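Local coordinates for protein ureidoglycolate hydrolase (Arabidopsis thaliana, PDB 4PXC) that hydrolyses (S)-ureidoglycolate to glyoxylate, ammonia and carbon dioxide with two manganese ions per subunit, completing plant purine breakdown without releasing urea, at residues F204-I209 and A376-L381; G90-A95 and S136-R141. The protein carries 1 engineered substitution. All coordinates share one frame; numbering follows the deposited sequence.

Interaction 1. Residues F204-I209 and A376-L381; sequences FLELHI and AYHDSL. With MN (manganese (II) ion), chain C; HGY ((2S)-amino(hydroxy)ethanoic acid), chain E.
His208 and His378 meet as a T-shaped pair: the His378 edge points at one face of His208, with His378 CE1 3.3 Å above that ring's plane and the planes 66° apart. The His208 ring is fixed at its rim, where ND1 donates almost straight (171°) to Ile209 O in the ring plane, and NE2 binds manganese at 2.3 Å. A water on that metal is hydrogen-bonded to His378 ND1, which puts His378 in the second shell. Tyr377 offers one ring face to oxygen O of the bound hydroxyglycine, whose amino group is held by Tyr377 O. Further back along the strand, Ser380 OG lies in plane at the edge of Phe204, 3.3 Å from its CE2. That hydroxyl donates to the anti lone pair of Glu206 OE1 at 2.7 Å, and Ser380 N meets the same oxygen nearly along its C-O axis at 3.2 Å. An extended chain, with CG trans to the backbone N (chi1 179°), carries the Glu206 carboxylate across to Ser380. Its OE2 is held by Ser91 and a water shared with Asp379, whose OD1 bonds Ser149. A strand histidine on the catalytic manganese, beside a ligand-holding loop, belongs to the two-metal active site of the M20 peptidase family.

Interaction 2. Residues G90-A95 and S136-R141; sequences GSHIDA and SAEPTR. Engineered in segment 136-141: Ala137 (natural residue Glu). With MN (manganese (II) ion), chain C; MN (manganese (II) ion), chain D; HGY ((2S)-amino(hydroxy)ethanoic acid), chain E.
Asp94 OD2 is gripped by two donors: Ser136 OG at 2.8 Å, coming from above the carboxylate plane, and Glu138 N at 3.0 Å on the syn side. The other oxygen, OD1, receives Ala137 N at 3.0 Å along an almost straight line (175°). One carboxylate thus spans two successive backbone N-H groups and fixes the loop that follows strand 129-134. The CG of Asp94 sits between its backbone N and carbonyl carbon (chi1 63°), which turns the carboxylate toward that loop; His92 ND1 adds weak bonds to Asp94 OD1 and O. Over one face of the His92 ring lies the methyl of Ala137, an engineered residue replacing the natural Glu, in a CH-pi contact with CB 3.8 Å from the ring centroid. His92 NE2 binds one manganese at 2.4 Å, while Glu138, bent at chi2 (-73°), brings OE2 to the second at 2.3 Å. Asp103 bridges the two metals, and Asn294 of the second subunit holds Glu138 OE1. Asp94 is thus placed as a second-shell residue, probably helping to position Glu138 through its backbone N and, more weakly, His92; the aspartate's negative charge, through the weak bond to His92 ND1, may modestly favour NE2 as a metal ligand.

Interaction 2 closes before interaction 1 opens, so the two follow in series along the chain, yet in the fold they lie about 12 Å apart, centre to centre. Strands 86-96 and 201-209 run parallel as neighbours, and each delivers a histidine to the same manganese; two waters bound to that ion belong to both contacts. Side chains of the two strands also meet directly, and Asp379 packs against the engineered Ala137. Both contacts also reach hydroxyglycine and residues of the second subunit. The example shows how segments distant in sequence build one active site, completed in the homodimer by its partner.

Interaction 1. Residues F204-I209 and A376-L381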
loop_
_atom_site.group_PDB
_atom_site.type_symbol
_atom_site.label_atom_id
_atom_site.label_comp_id
_atom_site.label_asym_id
_atom_site.label_seq_id
_atom_site.Cartn_x
_atom_site.Cartn_y
_atom_site.Cartn_z
ATOM N N PHE A 204 8.819 -38.160 -6.921
ATOM C CA PHE A 204 9.275 -36.774 -6.922
ATOM C C PHE A 204 9.887 -36.421 -5.567
ATOM O O PHE A 204 9.271 -36.674 -4.521
ATOM C CB PHE A 204 8.130 -35.787 -7.250
ATOM C CG PHE A 204 8.543 -34.345 -7.085
ATOM C CD1 PHE A 204 9.245 -33.694 -8.089
ATOM C CD2 PHE A 204 8.287 -33.668 -5.902
ATOM C CE1 PHE A 204 9.668 -32.376 -7.920
ATOM C CE2 PHE A 204 8.710 -32.364 -5.725
ATOM C CZ PHE A 204 9.402 -31.717 -6.734
ATOM N N LEU A 205 11.088 -35.842 -5.579
ATOM C CA LEU A 205 11.754 -35.424 -4.341
ATOM C C LEU A 205 12.029 -33.933 -4.375
ATOM O O LEU A 205 12.394 -33.396 -5.417
ATOM C CB LEU A 205 13.105 -36.121 -4.206
ATOM C CG LEU A 205 13.182 -37.622 -4.431
ATOM C CD1 LEU A 205 14.632 -38.080 -4.284
ATOM C CD2 LEU A 205 12.306 -38.344 -3.454
ATOM N N GLU A 206 11.906 -33.263 -3.238
ATOM C CA GLU A 206 12.290 -31.859 -3.163
ATOM C C GLU A 206 13.189 -31.644 -1.962
ATOM O O GLU A 206 12.802 -31.956 -0.832
ATOM C CB GLU A 206 11.046 -30.954 -3.057
ATOM C CG GLU A 206 11.367 -29.460 -2.941
ATOM C CD GLU A 206 10.137 -28.571 -3.099
ATOM O OE1 GLU A 206 9.003 -29.108 -3.052
ATOM O OE2 GLU A 206 10.293 -27.335 -3.270
ATOM N N LEU A 207 14.397 -31.143 -2.218
ATOM C CA LEU A 207 15.320 -30.701 -1.182
ATOM C C LEU A 207 14.987 -29.250 -0.850
ATOM O O LEU A 207 14.795 -28.434 -1.753
ATOM C CB LEU A 207 16.760 -30.803 -1.711
ATOM C CG LEU A 207 17.858 -30.099 -0.905
ATOM C CD1 LEU A 207 18.068 -30.758 0.457
ATOM C CD2 LEU A 207 19.163 -30.085 -1.704
ATOM N N HIS A 208 14.902 -28.930 0.439
ATOM C CA HIS A 208 14.486 -27.599 0.845
ATOM C C HIS A 208 15.030 -27.288 2.237
ATOM O O HIS A 208 15.190 -28.196 3.061
ATOM C CB HIS A 208 12.948 -27.548 0.851
ATOM C CG HIS A 208 12.394 -26.154 0.718
ATOM N ND1 HIS A 208 12.452 -25.240 1.734
ATOM C CD2 HIS A 208 11.776 -25.554 -0.317
ATOM C CE1 HIS A 208 11.891 -24.105 1.337
ATOM N NE2 HIS A 208 11.478 -24.273 0.084
ATOM N N ILE A 209 15.343 -26.021 2.506
ATOM C CA ILE A 209 15.696 -25.648 3.870
ATOM C C ILE A 209 14.486 -25.898 4.762
ATOM O O ILE A 209 13.355 -25.840 4.280
ATOM C CB ILE A 209 16.153 -24.168 3.995
ATOM C CG1 ILE A 209 15.054 -23.207 3.530
ATOM C CG2 ILE A 209 17.456 -23.943 3.219
ATOM C CD1 ILE A 209 15.380 -21.753 3.855
ATOM N N ALA A 376 5.484 -25.123 6.182
ATOM C CA ALA A 376 5.334 -24.423 4.910
ATOM C C ALA A 376 4.744 -25.379 3.897
ATOM O O ALA A 376 4.810 -26.606 4.084
ATOM C CB ALA A 376 6.684 -23.924 4.420
ATOM N N TYR A 377 4.164 -24.832 2.828
ATOM C CA TYR A 377 3.754 -25.656 1.690
ATOM C C TYR A 377 4.834 -25.557 0.632
ATOM O O TYR A 377 5.686 -24.661 0.689
ATOM C CB TYR A 377 2.370 -25.235 1.114
ATOM C CG TYR A 377 2.266 -23.776 0.715
ATOM C CD1 TYR A 377 1.527 -22.880 1.480
ATOM C CD2 TYR A 377 2.911 -23.292 -0.426
ATOM C CE1 TYR A 377 1.434 -21.542 1.127
ATOM C CE2 TYR A 377 2.829 -21.951 -0.788
ATOM C CZ TYR A 377 2.088 -21.086 -0.011
ATOM O OH TYR A 377 2.004 -19.757 -0.369
ATOM N N HIS A 378 4.800 -26.475 -0.330
ATOM C CA HIS A 378 5.860 -26.596 -1.332
ATOM C C HIS A 378 5.254 -27.146 -2.595
ATOM O O HIS A 378 4.155 -27.680 -2.565
ATOM C CB HIS A 378 6.919 -27.602 -0.851
ATOM C CG HIS A 378 7.588 -27.207 0.428
ATOM N ND1 HIS A 378 8.599 -26.272 0.476
ATOM C CD2 HIS A 378 7.388 -27.617 1.701
ATOM C CE1 HIS A 378 8.991 -26.120 1.731
ATOM N NE2 HIS A 378 8.270 -26.932 2.494
ATOM N N ASP A 379 5.975 -27.063 -3.707
ATOM C CA ASP A 379 5.516 -27.732 -4.921
ATOM C C ASP A 379 5.276 -29.235 -4.701
ATOM O O ASP A 379 4.433 -29.840 -5.372
ATOM C CB ASP A 379 6.519 -27.498 -6.050
ATOM C CG ASP A 379 6.546 -26.050 -6.494
ATOM O OD1 ASP A 379 5.508 -25.588 -7.020
ATOM O OD2 ASP A 379 7.583 -25.373 -6.321
ATOM N N SER A 380 6.009 -29.818 -3.755
ATOM C CA SER A 380 5.828 -31.218 -3.366
ATOM C C SER A 380 4.388 -31.525 -2.986
ATOM O O SER A 380 3.908 -32.641 -3.183
ATOM C CB SER A 380 6.720 -31.546 -2.176
ATOM O OG SER A 380 8.082 -31.567 -2.575
ATOM N N LEU A 381 3.704 -30.541 -2.414
ATOM C CA LEU A 381 2.313 -30.731 -2.016
ATOM C C LEU A 381 1.466 -31.162 -3.214
ATOM O O LEU A 381 0.615 -32.052 -3.113
ATOM C CB LEU A 381 1.754 -29.442 -1.386
ATOM C CG LEU A 381 0.278 -29.460 -0.990
ATOM C CD1 LEU A 381 0.008 -30.577 0.009
ATOM C CD2 LEU A 381 -0.122 -28.087 -0.424
HETATM MN MN MN C . 10.111 -22.685 -0.845
HETATM O OXT HGY E . 4.410 -19.724 2.256
HETATM C C HGY E . 4.964 -20.828 1.963
HETATM O O HGY E . 4.690 -21.893 2.592
HETATM C CA HGY E . 6.019 -20.865 0.901
HETATM O OB HGY E . 6.225 -19.623 0.332
HETATM N N HGY E . 5.855 -21.880 -0.100
HETATM O O HOH W 1 8.334 -25.605 -3.801
HETATM O O HOH W 2 8.751 -24.439 -1.563
HETATM O O HOH W 3 8.084 -21.154 -1.235
#

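Interaction 2. Residues G90-A95 and S136-R141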
loop_
_atom_site.group_PDB
_atom_site.type_symbol
_atom_site.label_atom_id
_atom_site.label_comp_id
_atom_site.label_asym_id
_atom_site.label_seq_id
_atom_site.Cartn_x
_atom_site.Cartn_y
_atom_site.Cartn_z
ATOM N N GLY A 90 13.026 -31.152 -7.783
ATOM C CA GLY A 90 13.119 -29.746 -8.107
ATOM C C GLY A 90 12.449 -28.853 -7.094
ATOM O O GLY A 90 11.953 -29.328 -6.061
ATOM N N SER A 91 12.439 -27.556 -7.391
ATOM C CA SER A 91 11.868 -26.573 -6.487
ATOM C C SER A 91 11.699 -25.291 -7.279
ATOM O O SER A 91 11.663 -25.323 -8.511
ATOM C CB SER A 91 12.798 -26.362 -5.288
ATOM O OG SER A 91 12.102 -25.732 -4.215
ATOM N N HIS A 92 11.614 -24.160 -6.585
ATOM C CA HIS A 92 11.310 -22.893 -7.236
ATOM C C HIS A 92 12.450 -21.903 -7.018
ATOM O O HIS A 92 13.311 -22.112 -6.163
ATOM C CB HIS A 92 10.031 -22.316 -6.636
ATOM C CG HIS A 92 10.180 -21.921 -5.191
ATOM N ND1 HIS A 92 10.450 -20.630 -4.805
ATOM C CD2 HIS A 92 10.121 -22.654 -4.059
ATOM C CE1 HIS A 92 10.537 -20.571 -3.485
ATOM N NE2 HIS A 92 10.345 -21.795 -3.008
ATOM N N ILE A 93 12.488 -20.830 -7.796
ATOM C CA ILE A 93 13.498 -19.795 -7.540
ATOM C C ILE A 93 12.884 -18.411 -7.328
ATOM O O ILE A 93 13.606 -17.434 -7.080
ATOM C CB ILE A 93 14.582 -19.715 -8.645
ATOM C CG1 ILE A 93 13.956 -19.311 -9.983
ATOM C CG2 ILE A 93 15.348 -21.044 -8.753
ATOM C CD1 ILE A 93 14.956 -19.319 -11.143
ATOM N N ASP A 94 11.561 -18.309 -7.414
ATOM C CA ASP A 94 10.945 -17.020 -7.102
ATOM C C ASP A 94 11.043 -16.711 -5.604
ATOM O O ASP A 94 11.213 -17.618 -4.776
ATOM C CB ASP A 94 9.515 -16.860 -7.682
ATOM C CG ASP A 94 8.518 -17.855 -7.132
ATOM O OD1 ASP A 94 8.895 -19.003 -6.793
ATOM O OD2 ASP A 94 7.317 -17.498 -7.075
ATOM N N ALA A 95 11.013 -15.420 -5.275
ATOM C CA ALA A 95 11.254 -14.972 -3.910
ATOM C C ALA A 95 10.290 -13.858 -3.597
ATOM O O ALA A 95 10.200 -12.880 -4.350
ATOM C CB ALA A 95 12.680 -14.474 -3.760
ATOM N N SER A 136 6.906 -21.007 -10.651
ATOM C CA SER A 136 6.697 -20.115 -9.510
ATOM C C SER A 136 6.006 -20.899 -8.404
ATOM O O SER A 136 5.077 -21.658 -8.678
ATOM C CB SER A 136 5.808 -18.931 -9.910
ATOM O OG SER A 136 5.269 -18.281 -8.765
ATOM N N ALA A 137 6.463 -20.740 -7.164
ATOM C CA ALA A 137 5.777 -21.330 -6.017
ATOM C C ALA A 137 5.107 -20.276 -5.129
ATOM O O ALA A 137 4.138 -20.579 -4.421
ATOM C CB ALA A 137 6.743 -22.174 -5.190
ATOM N N GLU A 138 5.625 -19.051 -5.155
ATOM C CA GLU A 138 5.094 -17.977 -4.306
ATOM C C GLU A 138 3.877 -17.294 -4.923
ATOM O O GLU A 138 3.776 -17.173 -6.153
ATOM C CB GLU A 138 6.169 -16.935 -4.003
ATOM C CG GLU A 138 7.468 -17.540 -3.477
ATOM C CD GLU A 138 7.354 -18.042 -2.056
ATOM O OE1 GLU A 138 6.225 -18.115 -1.494
ATOM O OE2 GLU A 138 8.430 -18.349 -1.494
ATOM N N PRO A 139 2.942 -16.852 -4.068
ATOM C CA PRO A 139 1.686 -16.256 -4.545
ATOM C C PRO A 139 1.790 -14.745 -4.781
ATOM O O PRO A 139 0.762 -14.113 -5.019
ATOM C CB PRO A 139 0.725 -16.524 -3.381
ATOM C CG PRO A 139 1.623 -16.429 -2.160
ATOM C CD PRO A 139 2.936 -17.067 -2.603
ATOM N N THR A 140 2.999 -14.187 -4.720
ATOM C CA THR A 140 3.200 -12.736 -4.785
ATOM C C THR A 140 2.425 -12.030 -5.900
ATOM O O THR A 140 1.710 -11.047 -5.646
ATOM C CB THR A 140 4.693 -12.366 -4.934
ATOM O OG1 THR A 140 5.470 -13.081 -3.967
ATOM C CG2 THR A 140 4.906 -10.859 -4.736
ATOM N N ARG A 141 2.532 -12.535 -7.125
ATOM C CA ARG A 141 2.034 -11.753 -8.260
ATOM C C ARG A 141 0.539 -11.878 -8.501
ATOM O O ARG A 141 -0.149 -10.868 -8.660
ATOM C CB ARG A 141 2.784 -12.086 -9.557
ATOM C CG ARG A 141 2.395 -11.134 -10.691
ATOM C CD ARG A 141 3.317 -11.222 -11.901
ATOM N NE ARG A 141 3.034 -10.129 -12.829
ATOM C CZ ARG A 141 3.834 -9.752 -13.822
ATOM N NH1 ARG A 141 4.990 -10.382 -14.035
ATOM N NH2 ARG A 141 3.484 -8.729 -14.595
HETATM MN MN MN C . 10.111 -22.685 -0.845
HETATM MN MN MN D . 8.667 -19.517 0.459
HETATM O OXT HGY E . 4.410 -19.724 2.256
HETATM C C HGY E . 4.964 -20.828 1.963
HETATM O O HGY E . 4.690 -21.893 2.592
HETATM C CA HGY E . 6.019 -20.865 0.901
HETATM O OB HGY E . 6.225 -19.623 0.332
HETATM N N HGY E . 5.855 -21.880 -0.100
HETATM O O HOH W 4 7.556 -13.652 -5.564
HETATM O O HOH W 2 8.751 -24.439 -1.563
HETATM O O HOH W 3 8.084 -21.154 -1.235
HETATM O O HOH W 5 8.290 -21.215 2.072
#